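Local coordinates for protein NAD dependent epimerase/dehydratase family (uncultured archaeon MedDCM-OCT-S05-C57, PDB 5Y1F) that binds NAD+ and probably catalyses, as a monomer, the NAD+-dependent oxidation of L-threonine at its 3-hydroxyl group, at residues I22-A27 against D46-S51; R69-Y74 against L112-K117; G196-A201 against T222-M227; S251-S256 against D298-D303. One frame throughout, in Å; residues are numbered along the deposited sequence. Where two conformers were deposited one is given.

The four contacts follow one another along the chain and fall into two touching pairs around the bound NAD. Interactions 1 and 2, with centres about 15 Å apart, hold the adenosine end: G26 and R69 both lie in its pocket, and the ring of Y74 packs against the first strand, with Y74 CE1 3.9 Å from both L23 CD2 and T25 CG2. Interactions 3 and 4, with centres about 20 Å apart, meet where M227 CE lies 3.5 Å from L255 CD2. The centres of interactions 1 and 3 are about 27 Å apart, across the middle of the chain. T198 of interaction 3 has its side chain about 4 Å from NAD, whereas the side chain of L255 lies about 10 Å from NAD.

Interaction 1: I22-A27 against D46-S51. With NAD (nicotinamide-adenine-dinucleotide), chain B.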
# COMPACT_ATOMS: atom_id res chain seq x y z
N ILE A 22 18.58 5.37 -2.66
CA ILE A 22 17.24 5.04 -2.16
C ILE A 22 17.15 3.52 -2.07
O ILE A 22 17.46 2.81 -3.02
CB ILE A 22 16.19 5.61 -3.12
CG1 ILE A 22 16.26 7.14 -3.18
CG2 ILE A 22 14.81 5.17 -2.67
CD1 ILE A 22 15.38 7.77 -4.27
N LEU A 23 16.65 3.04 -0.94
CA LEU A 23 16.28 1.66 -0.72
C LEU A 23 14.76 1.47 -0.72
O LEU A 23 14.05 2.28 -0.10
CB LEU A 23 16.83 1.18 0.63
CG LEU A 23 16.58 -0.25 1.05
CD1 LEU A 23 17.29 -1.21 0.13
CD2 LEU A 23 17.03 -0.44 2.50
N VAL A 24 14.28 0.41 -1.35
CA VAL A 24 12.88 0.03 -1.28
C VAL A 24 12.81 -1.33 -0.62
O VAL A 24 13.30 -2.34 -1.18
CB VAL A 24 12.23 -0.05 -2.67
CG1 VAL A 24 10.76 -0.42 -2.52
CG2 VAL A 24 12.40 1.27 -3.42
N THR A 25 12.24 -1.42 0.60
CA THR A 25 11.94 -2.73 1.20
C THR A 25 10.58 -3.22 0.68
O THR A 25 9.79 -2.45 0.13
CB THR A 25 11.96 -2.71 2.74
OG1 THR A 25 10.71 -2.11 3.14
CG2 THR A 25 13.14 -1.96 3.33
N GLY A 26 10.35 -4.52 0.78
CA GLY A 26 9.15 -5.09 0.23
C GLY A 26 9.04 -4.89 -1.26
O GLY A 26 7.91 -4.78 -1.81
N ALA A 27 10.20 -4.83 -1.95
CA ALA A 27 10.24 -4.37 -3.32
C ALA A 27 9.56 -5.27 -4.32
O ALA A 27 9.21 -4.75 -5.39
CB ALA A 27 11.69 -4.15 -3.76
N ASP A 46 20.62 3.95 -11.31
CA ASP A 46 21.73 3.68 -10.41
C ASP A 46 21.51 4.08 -8.97
O ASP A 46 22.39 3.87 -8.11
CB ASP A 46 23.07 4.25 -10.93
CG ASP A 46 23.10 5.78 -11.11
OD1 ASP A 46 22.05 6.42 -11.31
OD2 ASP A 46 24.24 6.28 -11.37
N LYS A 47 20.42 4.80 -8.73
CA LYS A 47 20.15 5.33 -7.40
C LYS A 47 19.26 4.44 -6.58
O LYS A 47 19.09 4.73 -5.42
CB LYS A 47 19.58 6.74 -7.46
CG LYS A 47 20.50 7.73 -8.14
CD LYS A 47 21.80 7.92 -7.39
CE LYS A 47 22.91 7.09 -7.99
NZ LYS A 47 23.85 6.56 -6.96
N ILE A 48 18.71 3.38 -7.15
CA ILE A 48 17.68 2.61 -6.48
C ILE A 48 18.10 1.20 -6.17
O ILE A 48 18.63 0.49 -7.05
CB ILE A 48 16.40 2.54 -7.36
CG1 ILE A 48 16.01 3.92 -7.89
CG2 ILE A 48 15.29 1.88 -6.56
CD1 ILE A 48 15.80 4.97 -6.85
N ILE A 49 18.02 0.80 -4.91
CA ILE A 49 18.30 -0.55 -4.49
C ILE A 49 17.01 -1.19 -3.99
O ILE A 49 16.30 -0.60 -3.17
CB ILE A 49 19.31 -0.60 -3.31
CG1 ILE A 49 20.60 0.19 -3.62
CG2 ILE A 49 19.63 -1.99 -2.85
CD1 ILE A 49 21.34 -0.31 -4.81
N ALA A 50 16.72 -2.39 -4.44
CA ALA A 50 15.53 -3.13 -4.03
C ALA A 50 15.91 -4.14 -2.98
O ALA A 50 17.01 -4.74 -3.07
CB ALA A 50 14.94 -3.83 -5.25
N SER A 51 15.02 -4.44 -2.06
CA SER A 51 15.25 -5.51 -1.10
C SER A 51 13.94 -6.24 -0.79
O SER A 51 12.84 -5.65 -0.79
CB SER A 51 15.83 -4.88 0.17
OG SER A 51 16.11 -5.86 1.18
PA NAD B . 2.77 -7.10 -0.51
O1A NAD B . 2.43 -7.25 -2.00
O2A NAD B . 2.39 -8.28 0.42
O5B NAD B . 4.36 -6.81 -0.44
C5B NAD B . 5.03 -6.90 0.80
C4B NAD B . 6.39 -7.49 0.55
O4B NAD B . 6.94 -7.61 1.87
C3B NAD B . 6.36 -8.88 -0.06
O3B NAD B . 7.10 -8.86 -1.26
C2B NAD B . 7.01 -9.77 1.02
O2B NAD B . 7.89 -10.79 0.53
C1B NAD B . 7.76 -8.76 1.86
N9A NAD B . 7.98 -9.27 3.22
C8A NAD B . 7.12 -9.99 3.97
N7A NAD B . 7.68 -10.37 5.11
C5A NAD B . 8.94 -9.91 5.06
C6A NAD B . 10.10 -9.98 5.96
N6A NAD B . 10.02 -10.64 7.14
N1A NAD B . 11.21 -9.35 5.59
C2A NAD B . 11.30 -8.75 4.42
N3A NAD B . 10.29 -8.63 3.56
C4A NAD B . 9.12 -9.19 3.84
O3 NAD B . 2.15 -5.77 0.13
PN NAD B . 1.75 -4.42 -0.66
O1N NAD B . 2.78 -4.11 -1.75
O2N NAD B . 0.31 -4.50 -1.10
O5D NAD B . 1.89 -3.35 0.55
C5D NAD B . 3.09 -2.66 0.74
C4D NAD B . 2.83 -1.70 1.91
O4D NAD B . 1.65 -0.89 1.63
C3D NAD B . 2.59 -2.41 3.22
O3D NAD B . 3.03 -1.54 4.30
C2D NAD B . 1.05 -2.45 3.30
O2D NAD B . 0.61 -2.53 4.68
C1D NAD B . 0.70 -1.09 2.66
N1N NAD B . -0.68 -1.08 2.11
C2N NAD B . -1.03 -1.74 0.97
C3N NAD B . -2.33 -1.71 0.51
C7N NAD B . -2.76 -2.38 -0.79
O7N NAD B . -3.93 -2.35 -1.09
N7N NAD B . -1.87 -2.94 -1.57
C4N NAD B . -3.28 -1.00 1.21
C5N NAD B . -2.93 -0.38 2.40
C6N NAD B . -1.61 -0.43 2.83
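Strands 21-25 and 48-52 of a Rossmann beta-alpha-beta unit pair in parallel, I22 beside I48, L23 beside I49 and V24 beside A50. The segment axes approach to 4.8 Å, 21° apart in direction. Four backbone hydrogen bonds alternate along the pair: I22 N to K47 O, I49 N to I22 O, V24 N to I49 O and S51 N to V24 O. Beyond T25 the chain turns into the glycine-rich dinucleotide-binding loop, where A27 N reaches back to S51 O (3.0 Å) almost straight (174°). At G26, CA comes within 3.7 Å of NAD C4B, so a side chain would probably be crowded by the ribose; positive phi also favours glycine. On one sheet face I22 and I48 lie side by side, I22 CB 3.8 Å from I48 CD1, while A50 CB there meets loop residue A27 CB at 3.6 Å. On the other, L23 has CG anti to its backbone N (chi1 -179°), which carries CD1 to 3.9 Å from both I49 CG2 and S51 CB. S51 OG hydrogen-bonds E64 O of strand 62-65. Helix 30-43 covers the V24 and I48 face through L39, while strand 83-88 flanks strand 21-25 on its other edge.

Interaction 2: R69-Y74 against L112-K117; sequences RDIETY and LENVLK. With NAD (nicotinamide-adenine-dinucleotide), chain B.
I71, in the first turn of helix 71-80, meets N114 of helix 101-122 with their CA atoms 6.1 Å apart. D70 is the N-cap of the first helix: D70 OD2 accepts from T73 N (3.1 Å) and D70 OD1 from T73 OG1, each donor lying out of the carboxylate plane. Across the contact, I71 CD1 lies 3.6 Å from N114 CB, with the two side chains crossing at a slant. N114 has CG anti to its carbonyl carbon (chi1 -72°), which turns the amide toward the other segment, where ND2 donates to O of I68, just before R69, and to a water that itself donates to R69 O. An alanine at N114 is likely to leave I68 O without this donor, break the water link to R69 O and open a gap beside I71. Farther along, Y74 OH packs 3.7 Å from V115 CG2, and a second water joins Y74 OH (2.7 Å) to V115 O (2.9 Å). R69 NH2 passes 3.7 Å from NAD N6A while the guanidinium is salt-bridged to D67 and D106. V115 also touches L126 of strand 125-131, and helix 155-174 packs on the L112 and L116 side of helix 101-122.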
# COMPACT_ATOMS: atom_id res chain seq x y z
N ARG A 69 13.37 -8.24 9.81
CA ARG A 69 13.63 -8.46 11.22
C ARG A 69 15.10 -8.60 11.57
O ARG A 69 15.45 -8.57 12.75
CB ARG A 69 12.85 -9.68 11.72
CG ARG A 69 11.33 -9.52 11.59
CD ARG A 69 10.57 -10.79 11.75
NE ARG A 69 10.81 -11.68 10.63
CZ ARG A 69 10.17 -12.83 10.43
NH1 ARG A 69 9.28 -13.26 11.33
NH2 ARG A 69 10.43 -13.54 9.32
N ASP A 70 15.96 -8.75 10.59
CA ASP A 70 17.40 -9.02 10.79
C ASP A 70 18.09 -7.68 10.76
O ASP A 70 18.48 -7.17 9.74
CB ASP A 70 17.89 -9.90 9.61
CG ASP A 70 19.38 -10.21 9.64
OD1 ASP A 70 19.82 -10.88 8.66
OD2 ASP A 70 20.12 -9.64 10.46
N ILE A 71 18.24 -7.13 11.96
CA ILE A 71 18.81 -5.78 12.05
C ILE A 71 20.25 -5.65 11.54
O ILE A 71 20.63 -4.68 10.91
CB ILE A 71 18.66 -5.17 13.44
CG1 ILE A 71 19.01 -3.70 13.43
CG2 ILE A 71 19.59 -5.82 14.44
CD1 ILE A 71 18.11 -2.87 12.59
N GLU A 72 21.04 -6.70 11.77
CA GLU A 72 22.42 -6.63 11.35
C GLU A 72 22.58 -6.56 9.82
O GLU A 72 23.31 -5.73 9.28
CB GLU A 72 23.19 -7.81 11.92
CG GLU A 72 24.53 -8.13 11.30
CD GLU A 72 25.14 -9.36 11.95
OE1 GLU A 72 25.29 -10.39 11.25
OE2 GLU A 72 25.35 -9.33 13.19
N THR A 73 21.86 -7.43 9.11
CA THR A 73 21.94 -7.42 7.67
C THR A 73 21.28 -6.16 7.10
O THR A 73 21.79 -5.52 6.22
CB THR A 73 21.25 -8.63 7.06
OG1 THR A 73 21.89 -9.82 7.56
CG2 THR A 73 21.32 -8.61 5.54
N TYR A 74 20.17 -5.74 7.71
CA TYR A 74 19.50 -4.52 7.24
C TYR A 74 20.44 -3.32 7.33
O TYR A 74 20.58 -2.52 6.41
CB TYR A 74 18.19 -4.31 8.02
CG TYR A 74 17.43 -3.09 7.58
CD1 TYR A 74 16.68 -3.11 6.41
CD2 TYR A 74 17.45 -1.91 8.33
CE1 TYR A 74 16.04 -1.98 5.95
CE2 TYR A 74 16.81 -0.75 7.87
CZ TYR A 74 16.13 -0.80 6.65
OH TYR A 74 15.49 0.34 6.19
N LEU A 112 9.31 -2.38 11.29
CA LEU A 112 9.26 -0.93 11.35
C LEU A 112 10.25 -0.35 12.35
O LEU A 112 10.95 0.63 12.04
CB LEU A 112 7.85 -0.43 11.65
CG LEU A 112 7.75 1.07 11.81
CD1 LEU A 112 8.01 1.82 10.51
CD2 LEU A 112 6.38 1.45 12.39
N GLU A 113 10.30 -0.93 13.53
CA GLU A 113 11.26 -0.45 14.51
C GLU A 113 12.69 -0.50 13.98
O GLU A 113 13.45 0.45 14.19
CB GLU A 113 11.12 -1.15 15.84
CG GLU A 113 11.47 -0.21 16.98
CD GLU A 113 10.80 -0.60 18.27
OE1 GLU A 113 9.78 0.02 18.62
OE2 GLU A 113 11.28 -1.57 18.90
N ASN A 114 13.04 -1.58 13.28
CA ASN A 114 14.37 -1.67 12.67
C ASN A 114 14.63 -0.55 11.68
O ASN A 114 15.70 0.04 11.65
CB ASN A 114 14.55 -3.03 12.04
CG ASN A 114 14.71 -4.15 13.06
OD1 ASN A 114 14.90 -3.88 14.27
ND2 ASN A 114 14.65 -5.39 12.60
N VAL A 115 13.61 -0.26 10.88
CA VAL A 115 13.73 0.79 9.88
C VAL A 115 13.92 2.15 10.57
O VAL A 115 14.75 2.94 10.14
CB VAL A 115 12.46 0.80 8.97
CG1 VAL A 115 12.45 2.03 8.10
CG2 VAL A 115 12.46 -0.47 8.11
N LEU A 116 13.12 2.43 11.58
CA LEU A 116 13.19 3.73 12.26
C LEU A 116 14.53 3.89 13.02
O LEU A 116 15.14 4.93 12.97
CB LEU A 116 12.03 3.85 13.20
CG LEU A 116 10.66 4.10 12.52
CD1 LEU A 116 9.51 3.97 13.49
CD2 LEU A 116 10.61 5.44 11.85
N LYS A 117 14.92 2.84 13.75
CA LYS A 117 16.23 2.89 14.48
C LYS A 117 17.36 3.16 13.51
O LYS A 117 18.26 3.97 13.79
CB LYS A 117 16.47 1.61 15.24
CG LYS A 117 15.62 1.42 16.49
CD LYS A 117 15.81 0.01 17.02
CE LYS A 117 15.11 -0.33 18.32
NZ LYS A 117 15.23 -1.82 18.56
PA NAD B . 2.77 -7.10 -0.51
O1A NAD B . 2.43 -7.25 -2.00
O2A NAD B . 2.39 -8.28 0.42
O5B NAD B . 4.36 -6.81 -0.44
C5B NAD B . 5.03 -6.90 0.80
C4B NAD B . 6.39 -7.49 0.55
O4B NAD B . 6.94 -7.61 1.87
C3B NAD B . 6.36 -8.88 -0.06
O3B NAD B . 7.10 -8.86 -1.26
C2B NAD B . 7.01 -9.77 1.02
O2B NAD B . 7.89 -10.79 0.53
C1B NAD B . 7.76 -8.76 1.86
N9A NAD B . 7.98 -9.27 3.22
C8A NAD B . 7.12 -9.99 3.97
N7A NAD B . 7.68 -10.37 5.11
C5A NAD B . 8.94 -9.91 5.06
C6A NAD B . 10.10 -9.98 5.96
N6A NAD B . 10.02 -10.64 7.14
N1A NAD B . 11.21 -9.35 5.59
C2A NAD B . 11.30 -8.75 4.42
N3A NAD B . 10.29 -8.63 3.56
C4A NAD B . 9.12 -9.19 3.84
O3 NAD B . 2.15 -5.77 0.13
PN NAD B . 1.75 -4.42 -0.66
O1N NAD B . 2.78 -4.11 -1.75
O2N NAD B . 0.31 -4.50 -1.10
O5D NAD B . 1.89 -3.35 0.55
C5D NAD B . 3.09 -2.66 0.74
C4D NAD B . 2.83 -1.70 1.91
O4D NAD B . 1.65 -0.89 1.63
C3D NAD B . 2.59 -2.41 3.22
O3D NAD B . 3.03 -1.54 4.30
C2D NAD B . 1.05 -2.45 3.30
O2D NAD B . 0.61 -2.53 4.68
C1D NAD B . 0.70 -1.09 2.66
N1N NAD B . -0.68 -1.08 2.11
C2N NAD B . -1.03 -1.74 0.97
C3N NAD B . -2.33 -1.71 0.51
C7N NAD B . -2.76 -2.38 -0.79
O7N NAD B . -3.93 -2.35 -1.09
N7N NAD B . -1.87 -2.94 -1.57
C4N NAD B . -3.28 -1.00 1.21
C5N NAD B . -2.93 -0.38 2.40
C6N NAD B . -1.61 -0.43 2.83
O HOH W 1 13.78 -7.51 14.74
O HOH W 2 16.05 2.56 7.63

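Interaction 3: G196-A201 against T222-M227; sequences GTTDYA and TRLPMM
Van der Waals contacts between Y200, T198 and A201 on one side and L224, M226 and T222 on the other make up most of this buried meeting of the start of helix 199-211 with strand 223-228. L224 CD1 comes to the edge of the Y200 ring, near its plane, 3.5 Å from Y200 OH, and also touches T198 CG2 at 3.9 Å. M226 was modelled in two conformers; in the one described, its chain bends at chi2 (-78°) and brings the methyl CE obliquely to the tyrosine, 3.6 Å from Y200 CZ, with A201 CB 3.9 Å from the same M226 CE; these methyl contacts belong to that conformer and are less certain. T222 CG2 lies 3.8 Å from Y200 OH. A chi1 of 60° sets Y200 CG between the backbone N and carbonyl carbon and places T198 O over one ring face, offset toward the rim.

No direct hydrogen bond crosses between the segments. A water in the plane of the ring instead accepts from Y200 OH (2.6 Å) and donates to T222 O (2.8 Å). Within segment 196-201, a type I turn runs from G196 to D199, and G196 N donates to D199 OD2.

The strand backbone is bound to strands 178-187 and 258-261, yet L224 N is buried without a partner. T198 also touches NAD; with no direct bond across, the contact rests on van der Waals packing and one water bridge.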
# COMPACT_ATOMS: atom_id res chain seq x y z
N GLY A 196 -5.29 -10.73 -0.74
CA GLY A 196 -5.55 -9.84 0.37
C GLY A 196 -7.01 -9.46 0.46
O GLY A 196 -7.78 -9.64 -0.49
N THR A 197 -7.36 -8.77 1.54
CA THR A 197 -8.78 -8.42 1.76
C THR A 197 -9.39 -7.62 0.60
O THR A 197 -10.49 -7.90 0.18
CB THR A 197 -8.94 -7.67 3.07
OG1 THR A 197 -8.46 -8.51 4.12
CG2 THR A 197 -10.38 -7.29 3.38
N THR A 198 -8.66 -6.62 0.05
CA THR A 198 -9.17 -5.81 -1.03
C THR A 198 -8.88 -6.40 -2.39
O THR A 198 -9.35 -5.88 -3.42
CB THR A 198 -8.66 -4.37 -0.96
OG1 THR A 198 -7.25 -4.36 -0.96
CG2 THR A 198 -9.08 -3.71 0.32
N ASP A 199 -8.28 -7.58 -2.43
CA ASP A 199 -7.85 -8.18 -3.68
C ASP A 199 -8.98 -8.70 -4.50
O ASP A 199 -8.77 -9.08 -5.66
CB ASP A 199 -6.82 -9.24 -3.46
CG ASP A 199 -5.42 -8.70 -3.63
OD1 ASP A 199 -5.25 -7.63 -4.29
OD2 ASP A 199 -4.46 -9.40 -3.23
N TYR A 200 -10.21 -8.70 -4.00
CA TYR A 200 -11.32 -9.14 -4.82
C TYR A 200 -11.47 -8.24 -6.04
O TYR A 200 -11.97 -8.69 -7.07
CB TYR A 200 -12.66 -9.19 -4.03
CG TYR A 200 -13.12 -7.88 -3.43
CD1 TYR A 200 -12.75 -7.55 -2.13
CD2 TYR A 200 -13.91 -6.96 -4.12
CE1 TYR A 200 -13.15 -6.36 -1.56
CE2 TYR A 200 -14.29 -5.75 -3.57
CZ TYR A 200 -13.92 -5.45 -2.26
OH TYR A 200 -14.29 -4.28 -1.66
N ALA A 201 -11.09 -6.98 -5.94
CA ALA A 201 -11.22 -6.09 -7.08
C ALA A 201 -10.19 -6.48 -8.16
O ALA A 201 -10.56 -6.76 -9.34
CB ALA A 201 -11.13 -4.63 -6.65
N THR A 222 -20.25 -5.29 -0.75
CA THR A 222 -19.04 -4.87 -0.01
C THR A 222 -18.46 -3.66 -0.71
O THR A 222 -18.28 -3.67 -1.92
CB THR A 222 -18.04 -6.01 0.02
OG1 THR A 222 -18.65 -7.16 0.62
CG2 THR A 222 -16.79 -5.61 0.81
N ARG A 223 -18.25 -2.58 0.05
CA ARG A 223 -17.94 -1.29 -0.51
C ARG A 223 -16.78 -0.74 0.32
O ARG A 223 -16.91 -0.52 1.51
CB ARG A 223 -19.17 -0.42 -0.36
CG ARG A 223 -19.05 0.98 -0.92
CD ARG A 223 -20.32 1.78 -0.69
NE ARG A 223 -21.50 1.19 -1.33
CZ ARG A 223 -21.76 1.31 -2.62
NH1 ARG A 223 -21.07 2.12 -3.41
NH2 ARG A 223 -22.75 0.61 -3.14
N LEU A 224 -15.65 -0.53 -0.32
CA LEU A 224 -14.42 -0.08 0.34
C LEU A 224 -13.78 1.04 -0.47
O LEU A 224 -13.99 1.13 -1.71
CB LEU A 224 -13.43 -1.20 0.48
CG LEU A 224 -13.81 -2.32 1.41
CD1 LEU A 224 -12.84 -3.47 1.38
CD2 LEU A 224 -13.96 -1.80 2.84
N PRO A 225 -13.00 1.89 0.18
CA PRO A 225 -12.18 2.87 -0.52
C PRO A 225 -11.13 2.13 -1.37
O PRO A 225 -10.47 1.22 -0.90
CB PRO A 225 -11.51 3.64 0.62
CG PRO A 225 -12.27 3.34 1.83
CD PRO A 225 -12.77 1.94 1.62
N MET A 226 -11.05 2.51 -2.65
CA MET A 226 -10.14 1.89 -3.63
C MET A 226 -9.41 2.98 -4.43
O MET A 226 -9.91 4.09 -4.62
CB MET A 226 -10.96 1.04 -4.61
CG MET A 226 -11.60 -0.21 -4.01
SD MET A 226 -10.45 -1.58 -3.79
CE MET A 226 -11.57 -2.87 -3.23
N MET A 227 -8.29 2.59 -5.01
CA MET A 227 -7.47 3.48 -5.81
C MET A 227 -6.67 2.68 -6.80
O MET A 227 -6.13 1.62 -6.48
CB MET A 227 -6.56 4.28 -4.88
CG MET A 227 -5.67 5.30 -5.56
SD MET A 227 -4.68 6.30 -4.45
CE MET A 227 -5.94 7.18 -3.52
O HOH W 3 -15.97 -3.06 -3.30

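Interaction 4: S251-S256 against D298-D303; sequences SNYNLS and DDARKD
Y253 reaches from the short strand 253-254 to helix 298-304, meeting A300, D299 and D303 in turn. Its CB is set back, 4.6 Å from A300 CB. CG is anti to the carbonyl carbon (chi1 -84°), and this swings the ring along the helix. CD1 comes 3.7 Å from A300 N and 4.0 Å from A300 CB; CE1 lies 3.5 Å from D303 OD2 and passes D299 O obliquely. At the tip, Y253 OH donates to D303 OD2 (2.6 Å), using the anti lone pair of that oxygen, with ring and carboxylate planes nearly perpendicular at 88°. Y253 OH also accepts from Y249 N, and D303 OD2 takes a further bond from N248 N, while W304 packs edge-to-face with the ring. A phenylalanine in place of Y253 would probably leave Y249 N without its acceptor and D303 OD2 short of one of its two donors.

Next to the ring, a water in its plane bridges N254 O (2.9 Å) and A300 N (3.0 Å), and L255 CD1 also touches A300 CB. Strand 253-254 pairs in parallel with strand 178-187, Y253 bonding G180 and R182 through its backbone, so the contact joins helix 298-304 to the main sheet.

Two donors on D303 OD2 would be expected to favour its ionised form, so the short bond is probably charge-assisted, and with Y249 N it would limit turning of the phenol end.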
# COMPACT_ATOMS: atom_id res chain seq x y z
N SER A 251 2.99 10.61 9.40
CA SER A 251 2.95 9.17 9.11
C SER A 251 1.66 8.65 8.50
O SER A 251 1.59 7.51 8.06
CB SER A 251 3.14 8.36 10.39
OG SER A 251 2.01 8.48 11.24
N ASN A 252 0.62 9.47 8.46
CA ASN A 252 -0.72 8.94 8.39
C ASN A 252 -1.75 9.75 7.62
O ASN A 252 -2.91 9.76 7.98
CB ASN A 252 -1.22 8.72 9.81
CG ASN A 252 -1.29 9.98 10.61
OD1 ASN A 252 -0.95 11.08 10.15
ND2 ASN A 252 -1.66 9.81 11.91
N TYR A 253 -1.38 10.30 6.48
CA TYR A 253 -2.38 10.98 5.65
C TYR A 253 -3.48 10.07 5.19
O TYR A 253 -3.21 9.09 4.47
CB TYR A 253 -1.74 11.61 4.44
CG TYR A 253 -1.14 13.00 4.71
CD1 TYR A 253 -1.95 14.14 4.70
CD2 TYR A 253 0.21 13.16 4.96
CE1 TYR A 253 -1.45 15.39 4.97
CE2 TYR A 253 0.72 14.43 5.17
CZ TYR A 253 -0.12 15.51 5.25
OH TYR A 253 0.44 16.79 5.48
N ASN A 254 -4.73 10.46 5.42
CA ASN A 254 -5.83 9.87 4.67
C ASN A 254 -5.66 10.15 3.20
O ASN A 254 -5.13 11.20 2.81
CB ASN A 254 -7.16 10.49 5.10
CG ASN A 254 -7.73 9.91 6.37
OD1 ASN A 254 -7.11 9.07 7.06
ND2 ASN A 254 -8.93 10.38 6.74
N LEU A 255 -6.12 9.25 2.35
CA LEU A 255 -5.96 9.37 0.90
C LEU A 255 -7.12 8.68 0.22
O LEU A 255 -7.40 7.51 0.51
CB LEU A 255 -4.64 8.78 0.44
CG LEU A 255 -4.20 9.31 -0.93
CD1 LEU A 255 -3.57 10.69 -0.82
CD2 LEU A 255 -3.26 8.33 -1.65
N SER A 256 -7.76 9.38 -0.72
CA SER A 256 -8.98 8.93 -1.35
C SER A 256 -8.92 8.96 -2.87
O SER A 256 -8.25 9.81 -3.48
CB SER A 256 -10.13 9.78 -0.89
OG SER A 256 -11.40 9.39 -1.35
N ASP A 298 -9.12 15.54 2.87
CA ASP A 298 -8.90 16.96 2.68
C ASP A 298 -7.51 17.41 3.05
O ASP A 298 -6.94 18.28 2.38
CB ASP A 298 -9.90 17.82 3.44
CG ASP A 298 -9.83 19.29 3.02
OD1 ASP A 298 -10.01 19.57 1.83
OD2 ASP A 298 -9.41 20.13 3.82
N ASP A 299 -6.91 16.84 4.09
CA ASP A 299 -5.61 17.32 4.50
C ASP A 299 -4.55 17.04 3.47
O ASP A 299 -3.66 17.87 3.25
CB ASP A 299 -5.21 16.74 5.86
CG ASP A 299 -6.12 17.25 6.93
OD1 ASP A 299 -6.15 18.48 7.14
OD2 ASP A 299 -6.85 16.44 7.54
N ALA A 300 -4.59 15.89 2.80
CA ALA A 300 -3.66 15.62 1.69
C ALA A 300 -3.88 16.61 0.53
O ALA A 300 -2.94 17.08 -0.12
CB ALA A 300 -3.80 14.18 1.20
N ARG A 301 -5.16 16.82 0.21
CA ARG A 301 -5.52 17.72 -0.92
C ARG A 301 -5.07 19.13 -0.60
O ARG A 301 -4.61 19.85 -1.52
CB ARG A 301 -7.03 17.64 -1.17
CG ARG A 301 -7.53 16.28 -1.63
CD ARG A 301 -9.02 16.26 -1.79
NE ARG A 301 -9.51 14.95 -2.19
CZ ARG A 301 -9.76 14.55 -3.43
NH1 ARG A 301 -9.67 15.36 -4.45
NH2 ARG A 301 -10.07 13.26 -3.64
N LYS A 302 -5.16 19.53 0.66
CA LYS A 302 -4.82 20.90 1.09
C LYS A 302 -3.31 21.07 1.23
O LYS A 302 -2.71 22.01 0.70
CB LYS A 302 -5.49 21.20 2.41
CG LYS A 302 -5.26 22.63 2.86
CD LYS A 302 -5.86 22.83 4.23
CE LYS A 302 -5.90 24.30 4.57
NZ LYS A 302 -6.24 24.47 6.00
N ASP A 303 -2.63 20.16 1.92
CA ASP A 303 -1.24 20.38 2.32
C ASP A 303 -0.31 20.16 1.17
O ASP A 303 0.67 20.91 1.06
CB ASP A 303 -0.83 19.39 3.40
CG ASP A 303 -1.45 19.64 4.78
OD1 ASP A 303 -2.24 20.57 4.97
OD2 ASP A 303 -1.15 18.83 5.71
O HOH W 4 -5.62 13.56 4.36